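Local structure of putative peptidase (Parabacteroides merdae, 4L8K) at residues Asp166-Arg171 and Asn226-Val231. The protein is a putative peptidase of family S41 that probably cleaves peptide bonds as a serine hydrolase. Numbering follows the deposited sequence. Where two conformers were deposited one is given.
Sequences DRIASR and NDFVNV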
loop_
_atom_site.group_PDB
_atom_site.type_symbol
_atom_site.label_atom_id
_atom_site.label_comp_id
_atom_site.label_asym_id
_atom_site.label_seq_id
_atom_site.Cartn_x
_atom_site.Cartn_y
_atom_site.Cartn_z
ATOM N N ASP A 166 -5.706 2.163 -11.565
ATOM C CA ASP A 166 -7.015 2.531 -12.135
ATOM C C ASP A 166 -7.473 1.570 -13.219
ATOM O O ASP A 166 -8.658 1.247 -13.274
ATOM C CB ASP A 166 -6.980 3.957 -12.726
ATOM C CG ASP A 166 -7.542 5.030 -11.819
ATOM O OD1 ASP A 166 -7.208 5.026 -10.610
ATOM O OD2 ASP A 166 -8.253 5.910 -12.324
ATOM N N ARG A 167 -6.554 1.116 -14.086
ATOM C CA ARG A 167 -6.856 0.201 -15.191
ATOM C C ARG A 167 -7.324 -1.166 -14.671
ATOM O O ARG A 167 -8.280 -1.710 -15.210
ATOM C CB ARG A 167 -5.620 0.039 -16.099
ATOM C CG ARG A 167 -5.860 -0.826 -17.326
ATOM C CD ARG A 167 -4.608 -0.918 -18.157
ATOM N NE ARG A 167 -4.405 0.293 -18.960
ATOM C CZ ARG A 167 -3.298 0.596 -19.633
ATOM N NH1 ARG A 167 -2.251 -0.226 -19.620
ATOM N NH2 ARG A 167 -3.214 1.733 -20.292
ATOM N N ILE A 168 -6.673 -1.711 -13.633
ATOM C CA ILE A 168 -7.088 -3.004 -13.065
ATOM C C ILE A 168 -8.416 -2.830 -12.290
ATOM O O ILE A 168 -9.371 -3.521 -12.607
ATOM C CB ILE A 168 -5.985 -3.680 -12.203
ATOM C CG1 ILE A 168 -4.758 -4.022 -13.070
ATOM C CG2 ILE A 168 -6.515 -4.947 -11.527
ATOM C CD1 ILE A 168 -3.433 -4.047 -12.231
ATOM N N ALA A 169 -8.491 -1.874 -11.338
ATOM C CA ALA A 169 -9.684 -1.636 -10.501
ATOM C C ALA A 169 -10.959 -1.404 -11.307
ATOM O O ALA A 169 -12.021 -1.887 -10.900
ATOM C CB ALA A 169 -9.446 -0.464 -9.565
ATOM N N SER A 170 -10.857 -0.684 -12.443
ATOM C CA SER A 170 -11.998 -0.350 -13.307
ATOM C C SER A 170 -12.664 -1.606 -13.954
ATOM O O SER A 170 -13.818 -1.520 -14.384
ATOM C CB SER A 170 -11.593 0.674 -14.367
ATOM O OG SER A 170 -10.692 0.113 -15.304
ATOM N N ARG A 171 -11.971 -2.775 -13.936
ATOM C CA ARG A 171 -12.467 -4.055 -14.442
ATOM C C ARG A 171 -13.423 -4.743 -13.465
ATOM O O ARG A 171 -14.050 -5.727 -13.830
ATOM C CB ARG A 171 -11.303 -5.011 -14.754
ATOM C CG ARG A 171 -10.337 -4.511 -15.831
ATOM C CD ARG A 171 -11.051 -4.272 -17.153
ATOM N NE ARG A 171 -10.114 -4.029 -18.245
ATOM C CZ ARG A 171 -9.771 -4.933 -19.152
ATOM N NH1 ARG A 171 -10.320 -6.135 -19.138
ATOM N NH2 ARG A 171 -8.898 -4.629 -20.104
ATOM N N ASN A 226 -2.086 0.491 -1.669
ATOM C CA ASN A 226 -3.012 0.873 -0.602
ATOM C C ASN A 226 -4.232 1.531 -1.215
ATOM O O ASN A 226 -5.339 1.222 -0.814
ATOM C CB ASN A 226 -2.337 1.807 0.428
ATOM C CG ASN A 226 -3.137 1.981 1.689
ATOM O OD1 ASN A 226 -3.584 1.013 2.300
ATOM N ND2 ASN A 226 -3.337 3.217 2.115
ATOM N N ASP A 227 -4.036 2.405 -2.228
ATOM C CA ASP A 227 -5.142 3.090 -2.920
ATOM C C ASP A 227 -5.972 2.104 -3.736
ATOM O O ASP A 227 -7.183 2.270 -3.819
ATOM C CB ASP A 227 -4.613 4.213 -3.824
ATOM C CG ASP A 227 -3.752 5.249 -3.135
ATOM O OD1 ASP A 227 -3.858 5.390 -1.881
ATOM O OD2 ASP A 227 -3.005 5.944 -3.838
ATOM N N PHE A 228 -5.319 1.108 -4.362
ATOM C CA PHE A 228 -5.959 0.033 -5.127
ATOM C C PHE A 228 -6.880 -0.788 -4.175
ATOM O O PHE A 228 -8.043 -1.041 -4.499
ATOM C CB PHE A 228 -4.878 -0.901 -5.775
ATOM C CG PHE A 228 -5.445 -2.141 -6.426
ATOM C CD1 PHE A 228 -6.078 -2.069 -7.667
ATOM C CD2 PHE A 228 -5.344 -3.384 -5.805
ATOM C CE1 PHE A 228 -6.602 -3.218 -8.278
ATOM C CE2 PHE A 228 -5.885 -4.526 -6.407
ATOM C CZ PHE A 228 -6.500 -4.438 -7.645
ATOM N N VAL A 229 -6.333 -1.205 -3.015
ATOM C CA VAL A 229 -7.057 -1.976 -2.006
ATOM C C VAL A 229 -8.276 -1.156 -1.531
ATOM O O VAL A 229 -9.378 -1.695 -1.443
ATOM C CB VAL A 229 -6.113 -2.395 -0.846
ATOM C CG1 VAL A 229 -6.902 -2.907 0.364
ATOM C CG2 VAL A 229 -5.134 -3.475 -1.328
ATOM N N ASN A 230 -8.079 0.148 -1.300
ATOM C CA ASN A 230 -9.126 1.056 -0.873
ATOM C C ASN A 230 -10.332 1.040 -1.839
ATOM O O ASN A 230 -11.473 1.065 -1.381
ATOM C CB ASN A 230 -8.585 2.467 -0.750
ATOM C CG ASN A 230 -9.602 3.492 -0.278
ATOM O OD1 ASN A 230 -10.388 3.272 0.640
ATOM N ND2 ASN A 230 -9.619 4.632 -0.912
ATOM N N VAL A 231 -10.076 1.015 -3.152
ATOM C CA VAL A 231 -11.144 1.008 -4.150
ATOM C C VAL A 231 -11.805 -0.376 -4.190
ATOM O O VAL A 231 -13.032 -0.466 -4.213
ATOM C CB VAL A 231 -10.622 1.443 -5.556
ATOM C CG1 VAL A 231 -11.736 1.391 -6.613
ATOM C CG2 VAL A 231 -9.996 2.836 -5.502
#
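The ring of F228 reaches across to helix 162-169 and touches it where I168 and A169 meet. Its CE1 carbon does most of the work, lying 3.7 Å from the methyl CG2 of I168 and 3.8 Å from the backbone nitrogen A169 N, which sits at the ring edge near the ring plane. CG2 of I168 also approaches CZ, 3.9 Å away, coming in obliquely to the ring, and the two side chains cross at about a right angle. The CA atoms come nearest at A169 and F228, 6.7 Å apart; the methyl CB of A169 is shared between F228 CE1 and, also at 4.2 Å, V231 CG1, one helical turn further on. F228 gains its reach from chi1 of 172°, which sets CG anti to the backbone N and carries the ring over to the neighbouring helix. Two helices of the ClpP/crotonase-like domain of family S41 are joined here, helix 162-169 following strand 149-153 and helix 224-232 following strand 213-217, neighbouring parallel strands of the mixed sheet. F128 and F152 meet the same ring with their planes inclined by about 50° and 45°, F152 carrying the apolar cluster on to strand 149-153. With an alanine in place of F228, a gap is likely to open between the helices, and I168 CG2 would lose its aromatic neighbour on that side. Further out, L137 of helix 134-143 packs on I168, while L201 of strand 197-201 touches both A169 and V231. Beyond them R171 forms salt bridges to D138 and E134, tying the end of segment 166-171 to helix 134-143.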